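Local coordinates for protein ditrans,polycis-undecaprenyl-diphosphate synthase ((2E,6E)-farnesyl-diphosphate specific) (Acinetobacter baumannii, PDB 6ACS) that probably catalyses the stepwise addition of eight isopentenyl diphosphate units to farnesyl diphosphate, giving the undecaprenyl diphosphate needed for bacterial cell-wall synthesis, at residues L76-K79 / L80-E83; P90-K94 / F95-L99; H111-A114 / L115-A119. All blocks are in the same frame, centred on the assembly; numbering follows the deposited sequence.

Interaction 1: L76-K79 / L80-E83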
ATOM      1  N   LEU B  76      26.867   4.823 -15.083  1.00 41.22           N
ATOM      2  CA  LEU B  76      26.909   6.215 -14.636  1.00 41.33           C
ATOM      3  C   LEU B  76      26.062   6.416 -13.386  1.00 41.09           C
ATOM      4  O   LEU B  76      26.481   7.103 -12.448  1.00 41.11           O
ATOM      5  CB  LEU B  76      26.434   7.159 -15.739  1.00 41.55           C
ATOM      6  CG  LEU B  76      27.278   7.318 -16.994  1.00 44.81           C
ATOM      7  CD1 LEU B  76      26.667   8.396 -17.882  1.00 47.21           C
ATOM      8  CD2 LEU B  76      28.716   7.663 -16.623  1.00 46.34           C
ATOM      9  N   LEU B  77      24.864   5.827 -13.356  1.00 40.87           N
ATOM     10  CA  LEU B  77      23.997   5.983 -12.193  1.00 42.30           C
ATOM     11  C   LEU B  77      24.628   5.364 -10.953  1.00 40.47           C
ATOM     12  O   LEU B  77      24.569   5.944  -9.862  1.00 40.42           O
ATOM     13  CB  LEU B  77      22.631   5.356 -12.469  1.00 40.46           C
ATOM     14  CG  LEU B  77      21.754   6.097 -13.470  1.00 43.17           C
ATOM     15  CD1 LEU B  77      20.583   5.229 -13.899  1.00 46.96           C
ATOM     16  CD2 LEU B  77      21.262   7.409 -12.849  1.00 44.49           C
ATOM     17  N   MET B  78      25.266   4.202 -11.109  1.00 40.40           N
ATOM     18  CA  MET B  78      25.932   3.558  -9.982  1.00 44.23           C
ATOM     19  C   MET B  78      27.087   4.403  -9.470  1.00 40.47           C
ATOM     20  O   MET B  78      27.271   4.554  -8.257  1.00 40.39           O
ATOM     21  CB  MET B  78      26.453   2.183 -10.401  1.00 45.58           C
ATOM     22  CG  MET B  78      25.388   1.173 -10.753  1.00 55.44           C
ATOM     23  SD  MET B  78      24.550   0.503  -9.318  1.00 61.04           S
ATOM     24  CE  MET B  78      23.179   1.637  -9.094  1.00 60.70           C
ATOM     25  N   LYS B  79      27.886   4.953 -10.383  1.00 40.76           N
ATOM     26  CA  LYS B  79      28.987   5.817  -9.968  1.00 40.99           C
ATOM     27  C   LYS B  79      28.464   7.061  -9.260  1.00 41.02           C
ATOM     28  O   LYS B  79      29.049   7.520  -8.268  1.00 41.09           O
ATOM     29  CB  LYS B  79      29.838   6.197 -11.181  1.00 43.01           C
ATOM     30  CG  LYS B  79      31.050   7.028 -10.818  1.00 55.50           C
ATOM     31  CD  LYS B  79      31.932   6.264  -9.835  1.00 66.43           C
ATOM     32  CE  LYS B  79      32.762   7.203  -8.970  1.00 73.12           C
ATOM     33  NZ  LYS B  79      33.706   6.453  -8.088  1.00 75.74           N
ATOM     34  N   LEU B  80      27.362   7.622  -9.756  1.00 41.01           N
ATOM     35  CA  LEU B  80      26.793   8.797  -9.111  1.00 43.58           C
ATOM     36  C   LEU B  80      26.337   8.460  -7.701  1.00 41.26           C
ATOM     37  O   LEU B  80      26.574   9.226  -6.762  1.00 40.91           O
ATOM     38  CB  LEU B  80      25.636   9.338  -9.947  1.00 45.38           C
ATOM     39  CG  LEU B  80      25.113  10.721  -9.585  1.00 46.85           C
ATOM     40  CD1 LEU B  80      26.245  11.744  -9.587  1.00 41.54           C
ATOM     41  CD2 LEU B  80      24.027  11.116 -10.578  1.00 49.87           C
ATOM     42  N   LEU B  81      25.691   7.306  -7.539  1.00 41.39           N
ATOM     43  CA  LEU B  81      25.269   6.865  -6.215  1.00 40.31           C
ATOM     44  C   LEU B  81      26.464   6.698  -5.284  1.00 40.36           C
ATOM     45  O   LEU B  81      26.432   7.152  -4.133  1.00 40.70           O
ATOM     46  CB  LEU B  81      24.488   5.552  -6.336  1.00 40.01           C
ATOM     47  CG  LEU B  81      24.022   4.890  -5.046  1.00 42.14           C
ATOM     48  CD1 LEU B  81      23.075   5.819  -4.298  1.00 43.28           C
ATOM     49  CD2 LEU B  81      23.335   3.561  -5.362  1.00 40.04           C
ATOM     50  N   GLU B  82      27.535   6.071  -5.772  1.00 40.43           N
ATOM     51  CA  GLU B  82      28.723   5.880  -4.936  1.00 44.60           C
ATOM     52  C   GLU B  82      29.316   7.219  -4.502  1.00 43.02           C
ATOM     53  O   GLU B  82      29.656   7.418  -3.323  1.00 42.30           O
ATOM     54  CB  GLU B  82      29.767   5.051  -5.685  1.00 45.87           C
ATOM     55  CG  GLU B  82      29.344   3.620  -5.964  1.00 53.00           C
ATOM     56  CD  GLU B  82      30.293   2.903  -6.908  1.00 59.49           C
ATOM     57  OE1 GLU B  82      31.150   3.575  -7.515  1.00 60.48           O
ATOM     58  OE2 GLU B  82      30.183   1.665  -7.040  1.00 61.92           O
ATOM     59  N   GLU B  83      29.454   8.151  -5.447  1.00 43.84           N
ATOM     60  CA  GLU B  83      30.011   9.458  -5.113  1.00 47.86           C
ATOM     61  C   GLU B  83      29.111  10.200  -4.134  1.00 45.15           C
ATOM     62  O   GLU B  83      29.595  10.918  -3.250  1.00 43.97           O
ATOM     63  CB  GLU B  83      30.212  10.282  -6.385  1.00 56.14           C
ATOM     64  CG  GLU B  83      31.315  11.310  -6.281  1.00 68.33           C
ATOM     65  CD  GLU B  83      32.489  10.977  -7.176  1.00 77.47           C
ATOM     66  OE1 GLU B  83      32.263  10.403  -8.265  1.00 78.99           O
ATOM     67  OE2 GLU B  83      33.638  11.281  -6.787  1.00 82.20           O
TER
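M78 and L81 meet along one flank of the alpha-helix 71-95 while K79 reaches across to E82 and E83 on another, so that two turns of the helix carry an apolar contact and a charged one. The backbone is regular: four successive i to i+4 hydrogen bonds link the two turns, and in the last of them the N of E83 donates to the O of K79 at 2.9 Å. The packed side of the contact is held by M78 and L81, whose CE and CD2 methyls approach to 4.2 Å. Both also touch L112 of helix 110-123, and L81 reaches V135 as well, which makes this the flank that faces the rest of the subunit. E82, buried between the helices, packs its chain on L112 and L115; its CG lies 3.2 Å from the O of M78, a close fit set by the first torsion, which puts CG beside its own backbone N (chi1 -66°). The other side is looser. L76, L77 and L80 are exposed. K79 is exposed too, and its chain, bent at chi2 (59°), runs toward the next turn, crossing E82 at about a right angle. Its NZ stands 3.9 Å from OE1 of E82, a long salt bridge, and this positive charge probably eases the burial of the carboxylate. E83 lies beyond salt-bridge range of the amine but meets the lysine through a methylene: its OE1 sits 3.3 Å from CE of K79.

Interaction 2: P90-K94 / F95-L99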
ATOM      1  N   PRO B  90      30.056  12.508   5.782  1.00 58.05           N
ATOM      2  CA  PRO B  90      30.374  13.539   6.789  1.00 56.53           C
ATOM      3  C   PRO B  90      29.166  14.329   7.258  1.00 51.87           C
ATOM      4  O   PRO B  90      29.099  14.702   8.436  1.00 52.19           O
ATOM      5  CB  PRO B  90      31.378  14.446   6.058  1.00 59.84           C
ATOM      6  CG  PRO B  90      31.927  13.612   4.963  1.00 62.12           C
ATOM      7  CD  PRO B  90      30.788  12.747   4.525  1.00 61.20           C
ATOM      8  N   ARG B  91      28.204  14.594   6.371  1.00 52.04           N
ATOM      9  CA  ARG B  91      26.978  15.265   6.795  1.00 56.06           C
ATOM     10  C   ARG B  91      26.196  14.399   7.774  1.00 53.24           C
ATOM     11  O   ARG B  91      25.621  14.903   8.750  1.00 54.02           O
ATOM     12  CB  ARG B  91      26.120  15.615   5.576  1.00 63.70           C
ATOM     13  CG  ARG B  91      26.644  16.794   4.759  1.00 70.60           C
ATOM     14  CD  ARG B  91      25.804  17.025   3.512  1.00 76.32           C
ATOM     15  NE  ARG B  91      24.391  16.745   3.749  1.00 81.45           N
ATOM     16  CZ  ARG B  91      23.523  17.629   4.230  1.00 84.55           C
ATOM     17  NH1 ARG B  91      23.926  18.859   4.527  1.00 85.98           N
ATOM     18  NH2 ARG B  91      22.255  17.285   4.417  1.00 83.58           N
ATOM     19  N   MET B  92      26.167  13.087   7.523  1.00 45.96           N
ATOM     20  CA  MET B  92      25.490  12.175   8.432  1.00 43.34           C
ATOM     21  C   MET B  92      26.123  12.226   9.809  1.00 45.92           C
ATOM     22  O   MET B  92      25.424  12.223  10.828  1.00 43.20           O
ATOM     23  CB  MET B  92      25.554  10.760   7.870  1.00 45.89           C
ATOM     24  CG  MET B  92      24.918  10.615   6.507  1.00 47.94           C
ATOM     25  SD  MET B  92      23.171  11.076   6.485  1.00 52.62           S
ATOM     26  CE  MET B  92      23.190  12.608   5.556  1.00 46.77           C
ATOM     27  N   LYS B  93      27.452  12.284   9.857  1.00 49.49           N
ATOM     28  CA  LYS B  93      28.128  12.450  11.138  1.00 58.09           C
ATOM     29  C   LYS B  93      27.744  13.773  11.794  1.00 57.82           C
ATOM     30  O   LYS B  93      27.442  13.824  12.992  1.00 56.90           O
ATOM     31  CB  LYS B  93      29.638  12.348  10.930  1.00 69.39           C
ATOM     32  CG  LYS B  93      30.076  10.951  10.497  1.00 78.61           C
ATOM     33  CD  LYS B  93      31.587  10.832  10.382  1.00 85.86           C
ATOM     34  CE  LYS B  93      32.023   9.373  10.299  1.00 89.71           C
ATOM     35  NZ  LYS B  93      33.466   9.238   9.947  1.00 92.69           N
ATOM     36  N   LYS B  94      27.736  14.857  11.013  1.00 59.10           N
ATOM     37  CA  LYS B  94      27.423  16.177  11.558  1.00 59.97           C
ATOM     38  C   LYS B  94      26.041  16.224  12.201  1.00 56.92           C
ATOM     39  O   LYS B  94      25.862  16.839  13.259  1.00 52.94           O
ATOM     40  CB  LYS B  94      27.517  17.239  10.464  1.00 65.87           C
ATOM     41  CG  LYS B  94      27.126  18.634  10.945  1.00 71.82           C
ATOM     42  CD  LYS B  94      27.170  19.668   9.828  1.00 77.47           C
ATOM     43  CE  LYS B  94      26.725  21.038  10.332  1.00 81.03           C
ATOM     44  NZ  LYS B  94      26.776  22.080   9.268  1.00 83.33           N
ATOM     45  N   PHE B  95      25.041  15.600  11.573  1.00 53.22           N
ATOM     46  CA  PHE B  95      23.674  15.699  12.073  1.00 54.14           C
ATOM     47  C   PHE B  95      23.232  14.480  12.882  1.00 48.54           C
ATOM     48  O   PHE B  95      22.061  14.403  13.263  1.00 43.33           O
ATOM     49  CB  PHE B  95      22.704  15.935  10.912  1.00 59.48           C
ATOM     50  CG  PHE B  95      22.844  17.291  10.274  1.00 66.44           C
ATOM     51  CD1 PHE B  95      22.217  18.398  10.824  1.00 69.20           C
ATOM     52  CD2 PHE B  95      23.601  17.456   9.124  1.00 69.23           C
ATOM     53  CE1 PHE B  95      22.346  19.648  10.241  1.00 70.88           C
ATOM     54  CE2 PHE B  95      23.733  18.702   8.534  1.00 71.30           C
ATOM     55  CZ  PHE B  95      23.103  19.799   9.094  1.00 72.06           C
ATOM     56  N   ASN B  96      24.145  13.553  13.179  1.00 38.29           N
ATOM     57  CA  ASN B  96      23.843  12.361  13.978  1.00 41.65           C
ATOM     58  C   ASN B  96      22.743  11.524  13.314  1.00 38.62           C
ATOM     59  O   ASN B  96      21.785  11.082  13.961  1.00 39.91           O
ATOM     60  CB  ASN B  96      23.467  12.738  15.413  1.00 45.60           C
ATOM     61  CG  ASN B  96      23.589  11.567  16.378  1.00 53.77           C
ATOM     62  OD1 ASN B  96      22.697  11.322  17.191  1.00 58.92           O
ATOM     63  ND2 ASN B  96      24.695  10.838  16.287  1.00 56.58           N
ATOM     64  N   ILE B  97      22.907  11.298  12.008  1.00 30.76           N
ATOM     65  CA  ILE B  97      21.977  10.529  11.180  1.00 30.97           C
ATOM     66  C   ILE B  97      22.621   9.195  10.839  1.00 32.96           C
ATOM     67  O   ILE B  97      23.797   9.150  10.467  1.00 31.52           O
ATOM     68  CB  ILE B  97      21.634  11.258   9.873  1.00 33.83           C
ATOM     69  CG1 ILE B  97      20.979  12.602  10.152  1.00 39.45           C
ATOM     70  CG2 ILE B  97      20.700  10.387   8.992  1.00 33.29           C
ATOM     71  CD1 ILE B  97      20.941  13.468   8.931  1.00 38.37           C
ATOM     72  N   ALA B  98      21.857   8.116  10.970  1.00 30.29           N
ATOM     73  CA  ALA B  98      22.298   6.787  10.561  1.00 32.13           C
ATOM     74  C   ALA B  98      21.849   6.535   9.129  1.00 33.74           C
ATOM     75  O   ALA B  98      20.678   6.749   8.798  1.00 32.17           O
ATOM     76  CB  ALA B  98      21.724   5.717  11.490  1.00 30.81           C
ATOM     77  N   LEU B  99      22.766   6.058   8.295  1.00 31.11           N
ATOM     78  CA  LEU B  99      22.455   5.734   6.910  1.00 30.34           C
ATOM     79  C   LEU B  99      22.112   4.256   6.772  1.00 31.83           C
ATOM     80  O   LEU B  99      22.784   3.391   7.349  1.00 34.03           O
ATOM     81  CB  LEU B  99      23.644   6.078   6.013  1.00 36.88           C
ATOM     82  CG  LEU B  99      23.441   6.138   4.504  0.51 36.07           C
ATOM     83  CD1 LEU B  99      22.243   7.004   4.153  0.51 34.15           C
ATOM     84  CD2 LEU B  99      24.703   6.678   3.860  0.51 36.62           C
TER
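The backbone from R91 to I97 ends a helix and turns into a strand: the N of F95 still bonds to the O of R91 at 3.0 Å, whereas the N of I97 reaches back five residues to the O of M92 at 2.9 Å in a nearly straight bond (172°). N96 makes the turn with positive phi (59°), and its N gives a weak bond to the O of K93. This is a Schellman motif, closing helix 71-95 and sending the chain straight into strand 97-102, the outermost on its side of this chain's parallel sheet. Beneath the turn, M92 and I97 cross obliquely, with SD 3.6 Å from CG2; L131 of the adjacent strand touches both side chains. The F95 ring lies beside the helix end. The extended K94 chain runs alongside it in the same direction, placing CG 4.1 Å above one face, offset toward the rim, while the O of R91 lies at the ring edge, 3.3 Å from CD2. R91 also runs beside the ring, its guanidinium plane turned 50° from it and NH1 4.0 Å from CE2. The charged group is committed elsewhere, in salt bridges to E47 and D43, both on helix 42-52.

Interaction 3: H111-A114 / L115-A119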
ATOM      1  N   HIS B 111      31.748  -3.146  -5.399  1.00 50.05           N
ATOM      2  CA  HIS B 111      32.277  -1.933  -4.781  1.00 54.81           C
ATOM      3  C   HIS B 111      31.157  -1.100  -4.162  1.00 50.55           C
ATOM      4  O   HIS B 111      31.330  -0.512  -3.086  1.00 47.54           O
ATOM      5  CB  HIS B 111      33.050  -1.113  -5.810  1.00 65.44           C
ATOM      6  CG  HIS B 111      33.821   0.022  -5.215  1.00 78.42           C
ATOM      7  ND1 HIS B 111      35.005  -0.165  -4.530  1.00 83.32           N
ATOM      8  CD2 HIS B 111      33.577   1.354  -5.185  1.00 80.37           C
ATOM      9  CE1 HIS B 111      35.462   1.002  -4.117  1.00 83.70           C
ATOM     10  NE2 HIS B 111      34.612   1.940  -4.497  1.00 82.01           N
ATOM     11  N   LEU B 112      30.001  -1.042  -4.828  1.00 48.88           N
ATOM     12  CA  LEU B 112      28.853  -0.342  -4.260  1.00 41.21           C
ATOM     13  C   LEU B 112      28.339  -1.045  -3.014  1.00 41.26           C
ATOM     14  O   LEU B 112      27.956  -0.388  -2.039  1.00 43.40           O
ATOM     15  CB  LEU B 112      27.731  -0.228  -5.293  1.00 41.53           C
ATOM     16  CG  LEU B 112      26.408   0.369  -4.784  1.00 41.67           C
ATOM     17  CD1 LEU B 112      26.586   1.761  -4.186  1.00 42.94           C
ATOM     18  CD2 LEU B 112      25.363   0.386  -5.882  1.00 41.01           C
ATOM     19  N   VAL B 113      28.297  -2.381  -3.033  1.00 38.36           N
ATOM     20  CA  VAL B 113      27.855  -3.124  -1.857  1.00 39.93           C
ATOM     21  C   VAL B 113      28.778  -2.849  -0.678  1.00 38.33           C
ATOM     22  O   VAL B 113      28.325  -2.598   0.448  1.00 38.44           O
ATOM     23  CB  VAL B 113      27.772  -4.628  -2.167  1.00 44.55           C
ATOM     24  CG1 VAL B 113      27.367  -5.391  -0.914  1.00 44.56           C
ATOM     25  CG2 VAL B 113      26.798  -4.878  -3.307  1.00 43.52           C
ATOM     26  N   ALA B 114      30.091  -2.891  -0.922  1.00 40.51           N
ATOM     27  CA  ALA B 114      31.051  -2.612   0.141  1.00 41.98           C
ATOM     28  C   ALA B 114      30.889  -1.190   0.663  1.00 41.19           C
ATOM     29  O   ALA B 114      30.973  -0.954   1.875  1.00 38.26           O
ATOM     30  CB  ALA B 114      32.476  -2.849  -0.367  1.00 44.94           C
ATOM     31  N   LEU B 115      30.638  -0.232  -0.236  1.00 37.01           N
ATOM     32  CA  LEU B 115      30.446   1.143   0.197  1.00 37.82           C
ATOM     33  C   LEU B 115      29.183   1.291   1.037  1.00 37.18           C
ATOM     34  O   LEU B 115      29.183   2.022   2.032  1.00 38.91           O
ATOM     35  CB  LEU B 115      30.400   2.060  -1.020  1.00 42.49           C
ATOM     36  CG  LEU B 115      30.203   3.553  -0.758  1.00 50.02           C
ATOM     37  CD1 LEU B 115      31.237   4.078   0.237  1.00 53.82           C
ATOM     38  CD2 LEU B 115      30.279   4.313  -2.065  1.00 50.45           C
ATOM     39  N   MET B 116      28.101   0.607   0.652  1.00 35.08           N
ATOM     40  CA  MET B 116      26.878   0.613   1.457  1.00 33.17           C
ATOM     41  C   MET B 116      27.128   0.038   2.846  1.00 34.65           C
ATOM     42  O   MET B 116      26.670   0.591   3.855  1.00 35.14           O
ATOM     43  CB  MET B 116      25.779  -0.182   0.757  1.00 34.00           C
ATOM     44  CG  MET B 116      25.272   0.421  -0.533  1.00 39.06           C
ATOM     45  SD  MET B 116      24.068  -0.694  -1.280  1.00 46.97           S
ATOM     46  CE  MET B 116      23.300   0.394  -2.479  1.00 47.57           C
ATOM     47  N   GLU B 117      27.820  -1.105   2.914  1.00 37.07           N
ATOM     48  CA  GLU B 117      28.118  -1.699   4.216  1.00 41.05           C
ATOM     49  C   GLU B 117      28.963  -0.760   5.071  1.00 41.31           C
ATOM     50  O   GLU B 117      28.706  -0.589   6.274  1.00 40.40           O
ATOM     51  CB  GLU B 117      28.817  -3.041   4.018  1.00 43.62           C
ATOM     52  CG  GLU B 117      27.919  -4.051   3.347  1.00 47.42           C
ATOM     53  CD  GLU B 117      28.666  -5.266   2.842  1.00 56.46           C
ATOM     54  OE1 GLU B 117      29.910  -5.208   2.714  1.00 61.18           O
ATOM     55  OE2 GLU B 117      28.003  -6.280   2.556  1.00 58.02           O
ATOM     56  N   ASP B 118      29.962  -0.126   4.456  1.00 44.21           N
ATOM     57  CA  ASP B 118      30.825   0.807   5.171  1.00 48.81           C
ATOM     58  C   ASP B 118      30.042   2.015   5.671  1.00 45.10           C
ATOM     59  O   ASP B 118      30.247   2.466   6.801  1.00 46.16           O
ATOM     60  CB  ASP B 118      31.975   1.248   4.262  1.00 55.34           C
ATOM     61  CG  ASP B 118      32.901   0.101   3.882  0.59 60.05           C
ATOM     62  OD1 ASP B 118      32.859  -0.958   4.546  0.59 61.70           O
ATOM     63  OD2 ASP B 118      33.677   0.265   2.915  0.59 60.86           O
ATOM     64  N   ALA B 119      29.142   2.557   4.845  1.00 41.98           N
ATOM     65  CA  ALA B 119      28.351   3.709   5.270  1.00 36.81           C
ATOM     66  C   ALA B 119      27.437   3.348   6.432  1.00 34.87           C
ATOM     67  O   ALA B 119      27.298   4.123   7.399  1.00 37.95           O
ATOM     68  CB  ALA B 119      27.533   4.254   4.094  1.00 32.78           C
TER
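L112 and M116 are joined first through their backbones, the N of M116 donating to the O of L112 at 2.9 Å. The same i to i+4 bond repeats from H111 to L115, from V113 to E117 and from A114 to D118, and of the four the one given by E117 is the straightest (167°). Around this ladder the side chains of the second turn crowd the carbonyls of the first. The CG of M116 lies 3.2 Å from the O of L112, and the CG of E117 is 3.3 Å from the O of V113. Helix 110-123 is the crossover of a right-handed beta-alpha-beta unit, between the parallel strands 97-102 and 129-134. M116 belongs to its inward side: the chain runs extended beyond CG (chi2 176°) and brings CE back against the branched end of L112, 3.9 Å from CG, the two side chains crossing at a slant. F101 of strand 97-102 also packs on M116, while L115 turns to helix 71-95, where it touches H86. On the outer side V113 meets the carboxylate of E117, its CG1 being 3.6 Å from OE2; E117 also touches R105.

How the interactions relate
The three contacts come in series along one run of chain: interaction 1 within helix 71-95, interaction 2 where that helix ends and strand 97-102 begins, and interaction 3 within the following helix, 110-123. Centres of interactions 1 and 2 lie 20 Å apart, and the two do not touch, although they share the long helix. Interaction 3 meets both. Its centre is 12 Å from that of interaction 1, where the two helices pack against each other; it is 16 Å from that of interaction 2, where L99, in the conformer given, packs on A119. Local contacts shape each element, and side chains far apart in sequence then pack the two helices and the outermost strand of this chain's sheet together.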